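Local coordinates for protein (lectin) (PDB 1B2P) that binds mannose specifically as a four-chain bulb lectin of bluebell and, like its relatives, probably recognises mannose-bearing glycans, at residues 38-43 and 73-78; 54-59 and 81-86; 14-19 and 64-69. One frame throughout, in Å; residues are numbered along the deposited sequence.

Contact 1: residues 38-43 and 73-78; sequences TDCNLV and LVVITN
Leu42 and Leu73 reach toward each other tip to tip, with Leu42 CD2 4.1 Å from Leu73 CD2. The same methyl of Leu42 also meets Val75, CD2 to CG2 at 3.9 Å, but here the two side chains cross obliquely. Both leucines have CG anti to the backbone N (chi1 170° for Leu42 and 175° for Leu73), which extends their branches toward the facing segment. Val75 divides its methyls between two partners: CG2 serves Leu42, while CG1 lies 4.0 Å from Cys40 SG. Thr77 adds a looser touch, its CG2 standing 4.4 Å from Cys40 SG, while Thr77 OG1 is occupied by the backbone N of Glu79 and of Val81.

No hydrogen bond joins the segments, and the closest CA pairs, Cys40 with Thr77 and Leu42 with Val75, are 7.6 and 7.7 Å apart. These spacings show packing through side chains, from strand 42-43 and the turn before it onto strand 73-76 of another sheet and the loop after it, not strand pairing. Cys40 is fixed further by its disulfide to Cys63, and its carbonyl accepts a hydrogen bond from Thr56 OG1. Just before it, Asp39 OD1 accepts from Asn41 N at 3.1 Å, forming an Asx turn; the donor lies 42° out of the carboxylate plane. Segment 38-43 carries the Asp-x-Asn-x-Val portion of the mannose-site signature of monocot lectins. The apolar face described here is thus the inner side of a probable sugar-site strand, in the sheet-against-sheet core characteristic of the beta-prism II fold.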
loop_
_atom_site.group_PDB
_atom_site.type_symbol
_atom_site.label_atom_id
_atom_site.label_comp_id
_atom_site.label_asym_id
_atom_site.label_seq_id
_atom_site.Cartn_x
_atom_site.Cartn_y
_atom_site.Cartn_z
ATOM N N THR A 38 4.597 24.017 -3.405
ATOM C CA THR A 38 3.770 25.192 -3.853
ATOM C C THR A 38 4.642 26.372 -4.242
ATOM O O THR A 38 4.366 27.149 -5.163
ATOM C CB THR A 38 2.861 25.714 -2.713
ATOM O OG1 THR A 38 1.950 24.650 -2.363
ATOM C CG2 THR A 38 1.878 26.777 -3.200
ATOM N N ASP A 39 5.831 26.452 -3.679
ATOM C CA ASP A 39 6.786 27.515 -4.039
ATOM C C ASP A 39 7.670 27.314 -5.198
ATOM O O ASP A 39 8.600 28.035 -5.620
ATOM C CB ASP A 39 7.676 27.902 -2.787
ATOM C CG ASP A 39 8.751 26.908 -2.450
ATOM O OD1 ASP A 39 8.789 25.797 -3.099
ATOM O OD2 ASP A 39 9.668 27.043 -1.603
ATOM N N CYS A 40 7.327 26.235 -6.026
ATOM C CA CYS A 40 7.986 25.901 -7.237
ATOM C C CYS A 40 9.334 25.173 -7.048
ATOM O O CYS A 40 10.038 25.018 -8.044
ATOM C CB CYS A 40 8.223 27.077 -8.193
ATOM S SG CYS A 40 8.193 26.689 -9.938
ATOM N N ASN A 41 9.753 24.796 -5.840
ATOM C CA ASN A 41 10.978 24.064 -5.633
ATOM C C ASN A 41 10.596 22.520 -5.641
ATOM O O ASN A 41 9.610 22.244 -5.008
ATOM C CB ASN A 41 11.507 24.333 -4.186
ATOM C CG ASN A 41 13.007 24.216 -4.180
ATOM O OD1 ASN A 41 13.725 24.417 -3.080
ATOM N ND2 ASN A 41 13.752 23.944 -5.170
ATOM N N LEU A 42 11.378 21.783 -6.366
ATOM C CA LEU A 42 11.089 20.279 -6.336
ATOM C C LEU A 42 12.196 19.711 -5.475
ATOM O O LEU A 42 13.395 19.924 -5.751
ATOM C CB LEU A 42 11.235 19.861 -7.811
ATOM C CG LEU A 42 11.219 18.282 -8.010
ATOM C CD1 LEU A 42 9.919 17.665 -7.576
ATOM C CD2 LEU A 42 11.519 18.067 -9.468
ATOM N N VAL A 43 11.764 19.060 -4.389
ATOM C CA VAL A 43 12.695 18.767 -3.281
ATOM C C VAL A 43 12.665 17.274 -2.895
ATOM O O VAL A 43 11.540 16.776 -2.790
ATOM C CB VAL A 43 12.344 19.577 -1.990
ATOM C CG1 VAL A 43 13.428 19.390 -0.944
ATOM C CG2 VAL A 43 12.174 21.086 -2.462
ATOM N N LEU A 73 13.641 15.559 -17.111
ATOM C CA LEU A 73 12.670 15.985 -16.136
ATOM C C LEU A 73 12.635 17.512 -16.085
ATOM O O LEU A 73 13.699 18.108 -16.164
ATOM C CB LEU A 73 13.172 15.516 -14.745
ATOM C CG LEU A 73 12.368 15.949 -13.529
ATOM C CD1 LEU A 73 10.979 15.328 -13.559
ATOM C CD2 LEU A 73 13.129 15.508 -12.250
ATOM N N VAL A 74 11.391 18.054 -16.102
ATOM C CA VAL A 74 11.396 19.579 -16.181
ATOM C C VAL A 74 10.424 19.969 -15.136
ATOM O O VAL A 74 9.525 19.376 -14.590
ATOM C CB VAL A 74 10.849 20.112 -17.501
ATOM C CG1 VAL A 74 11.819 19.733 -18.603
ATOM C CG2 VAL A 74 9.482 19.505 -17.803
ATOM N N VAL A 75 10.603 21.264 -14.608
ATOM C CA VAL A 75 9.654 21.933 -13.766
ATOM C C VAL A 75 9.134 23.225 -14.578
ATOM O O VAL A 75 10.008 23.863 -15.109
ATOM C CB VAL A 75 10.385 22.458 -12.493
ATOM C CG1 VAL A 75 9.453 23.269 -11.631
ATOM C CG2 VAL A 75 10.974 21.278 -11.678
ATOM N N ILE A 76 7.842 23.195 -14.654
ATOM C CA ILE A 76 7.236 24.189 -15.590
ATOM C C ILE A 76 6.222 24.975 -14.798
ATOM O O ILE A 76 5.480 24.491 -13.964
ATOM C CB ILE A 76 6.461 23.454 -16.711
ATOM C CG1 ILE A 76 7.366 22.562 -17.518
ATOM C CG2 ILE A 76 5.795 24.556 -17.590
ATOM C CD1 ILE A 76 6.578 21.691 -18.537
ATOM N N THR A 77 6.161 26.343 -14.991
ATOM C CA THR A 77 5.179 27.084 -14.197
ATOM C C THR A 77 3.775 27.132 -14.799
ATOM O O THR A 77 3.647 26.676 -15.914
ATOM C CB THR A 77 5.661 28.581 -14.097
ATOM O OG1 THR A 77 5.511 29.159 -15.409
ATOM C CG2 THR A 77 7.129 28.640 -13.712
ATOM N N ASN A 78 2.855 27.781 -14.123
ATOM C CA ASN A 78 1.484 27.860 -14.693
ATOM C C ASN A 78 1.424 28.862 -15.819
ATOM O O ASN A 78 0.343 28.932 -16.438
ATOM C CB ASN A 78 0.415 28.211 -13.669
ATOM C CG ASN A 78 0.619 29.537 -12.910
ATOM O OD1 ASN A 78 -0.031 29.735 -11.865
ATOM N ND2 ASN A 78 1.492 30.369 -13.371
#

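Contact 2: residues 54-59 and 81-86; sequences TNTGGL and VTVWQS
The indole of Trp84 has Thr54 CG2 over one face, 3.5 Å above the plane, over the middle of the indole and nearest the fused bond at CD2. With the methyl only 19° off the normal to the six-membered ring, this is a CH-pi contact. On the opposite face Ser86 N stands 3.4 Å above the Trp84 plane, offset toward the rim. Thr56 CG2 approaches the ring obliquely, and its closer contact is with Trp84 CB, at 3.8 Å. The tryptophan belongs to a classic beta bulge in the beta-prism II fold: Val83 and Trp84 both face Val75 of the neighbouring strand, which directs two successive side chains at the loop 54-59.

Val83 uses both branches. Its CG2 lies 4.1 Å from Thr56 CB, and its CG1 is equally far, 4.1 Å, from Leu59 CB. Thr56 and Leu59 are brought to the same valine by a type II turn, closed by Leu59 N to Thr56 O at 3.1 Å. Beyond the tryptophan, Ser86 packs on Trp113 of a neighbouring subunit.

A chi1 of 47° puts Thr54 OG1 between its backbone N and carbonyl carbon, with CG2 left to cover the indole. The hydroxyls then form a chain of hydrogen bonds: Leu42 N donates to Thr54 OG1, Thr54 OG1 donates to Thr56 OG1 at 2.7 Å, and Thr56 OG1 donates to Cys40 O.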
loop_
_atom_site.group_PDB
_atom_site.type_symbol
_atom_site.label_atom_id
_atom_site.label_comp_id
_atom_site.label_asym_id
_atom_site.label_seq_id
_atom_site.Cartn_x
_atom_site.Cartn_y
_atom_site.Cartn_z
ATOM N N THR A 54 15.800 21.308 -6.811
ATOM C CA THR A 54 16.122 22.005 -8.046
ATOM C C THR A 54 16.486 23.514 -7.729
ATOM O O THR A 54 17.146 24.048 -8.633
ATOM C CB THR A 54 14.813 22.095 -8.921
ATOM O OG1 THR A 54 13.714 22.512 -8.191
ATOM C CG2 THR A 54 14.492 20.622 -9.405
ATOM N N ASN A 55 16.273 23.905 -6.521
ATOM C CA ASN A 55 16.612 25.303 -6.124
ATOM C C ASN A 55 15.872 26.313 -6.973
ATOM O O ASN A 55 16.475 27.313 -7.437
ATOM C CB ASN A 55 18.139 25.507 -6.306
ATOM C CG ASN A 55 18.881 24.645 -5.285
ATOM O OD1 ASN A 55 19.902 24.019 -5.677
ATOM N ND2 ASN A 55 18.355 24.706 -4.085
ATOM N N THR A 56 14.574 26.087 -7.149
ATOM C CA THR A 56 13.769 26.913 -8.018
ATOM C C THR A 56 12.728 27.625 -7.180
ATOM O O THR A 56 11.659 28.019 -7.709
ATOM C CB THR A 56 13.196 26.120 -9.227
ATOM O OG1 THR A 56 12.587 24.898 -8.679
ATOM C CG2 THR A 56 14.283 25.878 -10.196
ATOM N N GLY A 57 12.826 27.645 -5.822
ATOM C CA GLY A 57 11.769 28.241 -5.004
ATOM C C GLY A 57 11.606 29.785 -5.337
ATOM O O GLY A 57 12.614 30.376 -5.691
ATOM N N GLY A 58 10.371 30.172 -5.470
ATOM C CA GLY A 58 10.046 31.588 -5.790
ATOM C C GLY A 58 10.133 31.855 -7.276
ATOM O O GLY A 58 9.787 32.996 -7.642
ATOM N N LEU A 59 10.548 30.914 -8.150
ATOM C CA LEU A 59 10.711 31.259 -9.563
ATOM C C LEU A 59 9.440 31.216 -10.385
ATOM O O LEU A 59 9.437 31.534 -11.593
ATOM C CB LEU A 59 11.778 30.437 -10.272
ATOM C CG LEU A 59 13.194 30.632 -9.669
ATOM C CD1 LEU A 59 14.217 29.844 -10.470
ATOM C CD2 LEU A 59 13.630 32.136 -9.751
ATOM N N VAL A 81 6.458 28.524 -18.403
ATOM C CA VAL A 81 7.861 28.807 -18.453
ATOM C C VAL A 81 8.649 27.620 -17.803
ATOM O O VAL A 81 8.277 27.291 -16.671
ATOM C CB VAL A 81 8.195 30.074 -17.602
ATOM C CG1 VAL A 81 9.693 30.304 -17.585
ATOM C CG2 VAL A 81 7.407 31.257 -18.184
ATOM N N THR A 82 9.607 27.089 -18.490
ATOM C CA THR A 82 10.390 25.990 -17.866
ATOM C C THR A 82 11.445 26.669 -16.991
ATOM O O THR A 82 12.298 27.444 -17.429
ATOM C CB THR A 82 11.069 25.152 -18.952
ATOM O OG1 THR A 82 9.982 24.555 -19.710
ATOM C CG2 THR A 82 11.986 24.076 -18.382
ATOM N N VAL A 83 11.505 26.330 -15.704
ATOM C CA VAL A 83 12.438 26.916 -14.813
ATOM C C VAL A 83 13.578 26.018 -14.375
ATOM O O VAL A 83 14.631 26.401 -13.903
ATOM C CB VAL A 83 11.792 27.465 -13.554
ATOM C CG1 VAL A 83 10.833 28.624 -13.872
ATOM C CG2 VAL A 83 11.007 26.406 -12.736
ATOM N N TRP A 84 13.483 24.688 -14.853
ATOM C CA TRP A 84 14.573 23.810 -14.506
ATOM C C TRP A 84 14.484 22.539 -15.431
ATOM O O TRP A 84 13.333 22.249 -15.641
ATOM C CB TRP A 84 14.538 23.316 -13.043
ATOM C CG TRP A 84 15.698 22.463 -12.636
ATOM C CD1 TRP A 84 16.917 22.866 -12.086
ATOM C CD2 TRP A 84 15.781 21.005 -12.693
ATOM N NE1 TRP A 84 17.690 21.754 -11.882
ATOM C CE2 TRP A 84 17.046 20.613 -12.232
ATOM C CE3 TRP A 84 14.808 20.070 -13.071
ATOM C CZ2 TRP A 84 17.446 19.269 -12.158
ATOM C CZ3 TRP A 84 15.222 18.718 -12.998
ATOM C CH2 TRP A 84 16.502 18.339 -12.534
ATOM N N GLN A 85 15.615 22.042 -15.831
ATOM C CA GLN A 85 15.522 20.725 -16.532
ATOM C C GLN A 85 16.709 19.917 -16.167
ATOM O O GLN A 85 17.825 20.472 -15.986
ATOM C CB GLN A 85 15.421 21.002 -18.041
ATOM C CG GLN A 85 16.613 21.719 -18.645
ATOM C CD GLN A 85 16.207 22.087 -20.093
ATOM O OE1 GLN A 85 15.226 22.791 -20.345
ATOM N NE2 GLN A 85 16.950 21.505 -21.015
ATOM N N SER A 86 16.521 18.593 -16.176
ATOM C CA SER A 86 17.740 17.778 -15.909
ATOM C C SER A 86 18.561 17.927 -17.141
ATOM O O SER A 86 18.273 18.114 -18.305
ATOM C CB SER A 86 17.264 16.315 -15.562
ATOM O OG SER A 86 16.523 15.807 -16.689
#

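Contact 3: residues 14-19 and 64-69; sequences PQILHA and RAVLQP
Ile16 lies beside Val66, the two side chains pointing the same way. From CB of Ile16 the CG1 branch runs to within 4.1 Å of Val66 CG1 and continues extended to CD1. The other branch, Ile16 CG2, is anti to the backbone N and meets Ala65 O at 3.7 Å, Arg64 CB at 3.9 Å and the imidazole of His18, above whose centre it sits. Arg64 passes Ile16 at a slant, and the extended arginine leads away toward Thr77 O, which NH1 reaches in a weak hydrogen bond.

The backbone evidence centres on Leu17 and Ala65, an antiparallel hydrogen-bonded pair. Leu17 N donates to Ala65 O and Ala65 N to Leu17 O, both at 2.8 Å and with N-H...O angles of 166°. On the sheet face opposite Ile16, Leu17 CB and Ala65 CB are 4.2 Å apart. Past the paired residues, Leu67 N donates to a water at 2.8 Å.

Strands 16-18 and 64-67 approach to 4.7 Å between axes, with 173° between their N-to-C directions, hence antiparallel. Short, weakly bonded strand 16-18 forms one edge, within this chain, of a four-stranded beta-prism II sheet with no helix beside it; strand 64-67 lies between it and strand 73-76.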
loop_
_atom_site.group_PDB
_atom_site.type_symbol
_atom_site.label_atom_id
_atom_site.label_comp_id
_atom_site.label_asym_id
_atom_site.label_seq_id
_atom_site.Cartn_x
_atom_site.Cartn_y
_atom_site.Cartn_z
ATOM N N PRO A 14 1.321 8.150 -12.280
ATOM C CA PRO A 14 1.281 9.489 -12.717
ATOM C C PRO A 14 2.245 9.856 -13.806
ATOM O O PRO A 14 3.345 9.281 -13.884
ATOM C CB PRO A 14 1.547 10.349 -11.491
ATOM C CG PRO A 14 2.497 9.497 -10.705
ATOM C CD PRO A 14 2.097 8.078 -11.015
ATOM N N GLN A 15 1.848 10.883 -14.574
ATOM C CA GLN A 15 2.741 11.467 -15.543
ATOM C C GLN A 15 3.009 12.995 -15.203
ATOM O O GLN A 15 3.734 13.591 -16.003
ATOM C CB GLN A 15 2.237 11.473 -16.987
ATOM C CG GLN A 15 1.968 10.006 -17.447
ATOM C CD GLN A 15 1.278 9.942 -18.830
ATOM O OE1 GLN A 15 0.680 8.836 -19.173
ATOM N NE2 GLN A 15 1.482 10.854 -19.668
ATOM N N ILE A 16 2.456 13.369 -14.126
ATOM C CA ILE A 16 2.784 14.831 -13.808
ATOM C C ILE A 16 2.697 14.804 -12.314
ATOM O O ILE A 16 1.898 14.113 -11.638
ATOM C CB ILE A 16 1.570 15.683 -14.267
ATOM C CG1 ILE A 16 1.452 15.706 -15.802
ATOM C CG2 ILE A 16 1.879 17.099 -13.689
ATOM C CD1 ILE A 16 0.346 16.681 -16.293
ATOM N N LEU A 17 3.633 15.583 -11.655
ATOM C CA LEU A 17 3.455 15.885 -10.234
ATOM C C LEU A 17 3.028 17.379 -10.122
ATOM O O LEU A 17 3.871 18.172 -10.510
ATOM C CB LEU A 17 4.819 15.749 -9.591
ATOM C CG LEU A 17 5.341 14.453 -9.047
ATOM C CD1 LEU A 17 6.537 14.793 -8.120
ATOM C CD2 LEU A 17 4.312 13.648 -8.259
ATOM N N HIS A 18 1.796 17.515 -9.765
ATOM C CA HIS A 18 1.318 18.914 -9.600
ATOM C C HIS A 18 1.787 19.290 -8.217
ATOM O O HIS A 18 2.268 18.620 -7.347
ATOM C CB HIS A 18 -0.241 18.860 -9.551
ATOM C CG HIS A 18 -0.821 18.456 -10.867
ATOM N ND1 HIS A 18 -0.874 19.298 -11.954
ATOM C CD2 HIS A 18 -1.342 17.265 -11.272
ATOM C CE1 HIS A 18 -1.400 18.673 -12.990
ATOM N NE2 HIS A 18 -1.701 17.451 -12.590
ATOM N N ALA A 19 1.645 20.669 -7.979
ATOM C CA ALA A 19 2.034 21.208 -6.697
ATOM C C ALA A 19 1.408 20.540 -5.509
ATOM O O ALA A 19 0.180 20.200 -5.513
ATOM C CB ALA A 19 1.590 22.727 -6.649
ATOM N N ARG A 64 4.603 22.567 -11.994
ATOM C CA ARG A 64 4.437 21.026 -12.101
ATOM C C ARG A 64 5.717 20.455 -12.554
ATOM O O ARG A 64 6.532 21.117 -13.203
ATOM C CB ARG A 64 3.318 20.733 -13.119
ATOM C CG ARG A 64 3.623 21.238 -14.507
ATOM C CD ARG A 64 2.348 21.055 -15.418
ATOM N NE ARG A 64 2.619 21.343 -16.823
ATOM C CZ ARG A 64 2.562 22.625 -17.296
ATOM N NH1 ARG A 64 2.328 23.662 -16.479
ATOM N NH2 ARG A 64 2.800 22.792 -18.588
ATOM N N ALA A 65 5.912 19.139 -12.225
ATOM C CA ALA A 65 7.062 18.439 -12.799
ATOM C C ALA A 65 6.535 17.329 -13.795
ATOM O O ALA A 65 5.589 16.690 -13.373
ATOM C CB ALA A 65 7.847 17.831 -11.628
ATOM N N VAL A 66 7.302 17.352 -14.882
ATOM C CA VAL A 66 6.866 16.320 -15.899
ATOM C C VAL A 66 8.126 15.684 -16.378
ATOM O O VAL A 66 9.210 16.258 -16.474
ATOM C CB VAL A 66 6.109 17.015 -17.014
ATOM C CG1 VAL A 66 4.925 17.724 -16.365
ATOM C CG2 VAL A 66 6.975 18.024 -17.693
ATOM N N LEU A 67 7.998 14.399 -16.844
ATOM C CA LEU A 67 9.118 13.705 -17.449
ATOM C C LEU A 67 8.874 13.616 -18.934
ATOM O O LEU A 67 7.836 13.102 -19.334
ATOM C CB LEU A 67 9.200 12.302 -16.763
ATOM C CG LEU A 67 10.397 11.554 -17.323
ATOM C CD1 LEU A 67 11.799 12.119 -17.017
ATOM C CD2 LEU A 67 10.342 10.137 -16.687
ATOM N N GLN A 68 9.691 14.344 -19.693
ATOM C CA GLN A 68 9.396 14.453 -21.141
ATOM C C GLN A 68 9.740 13.173 -21.858
ATOM O O GLN A 68 10.459 12.267 -21.345
ATOM C CB GLN A 68 10.288 15.502 -21.777
ATOM C CG GLN A 68 9.939 16.823 -21.049
ATOM C CD GLN A 68 10.486 18.070 -21.663
ATOM O OE1 GLN A 68 11.643 18.011 -22.077
ATOM N NE2 GLN A 68 9.611 19.100 -21.620
ATOM N N PRO A 69 9.376 13.056 -23.167
ATOM C CA PRO A 69 9.553 11.749 -23.802
ATOM C C PRO A 69 11.005 11.530 -24.200
ATOM O O PRO A 69 11.219 10.417 -24.758
ATOM C CB PRO A 69 8.744 11.884 -25.138
ATOM C CG PRO A 69 7.845 13.037 -24.860
ATOM C CD PRO A 69 8.290 13.897 -23.744
HETATM O O HOH W 1 5.732 12.784 -17.071
#

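Overall arrangement
All three contacts reach the antiparallel sheet ordered 16-18, 64-67, 73-76, 82-85. Contact 3 pairs its first two strands, while contacts 1 and 2 pack its last two against strand 42-46 and the loop 54-59. Centres lie about 6 Å apart for contacts 1 and 2, about 9 Å for 1 and 3, and about 13 Å for 2 and 3, whose nearest atoms are about 6 Å apart. Along the chain the first segments come in the order 14-19, 38-43, 54-59, followed by 64-69, 73-78, 81-86, so every pair of contacts interlaces. Distant chain parts are thereby tied into one bulb-lectin domain, with a probable mannose-site strand against this sheet.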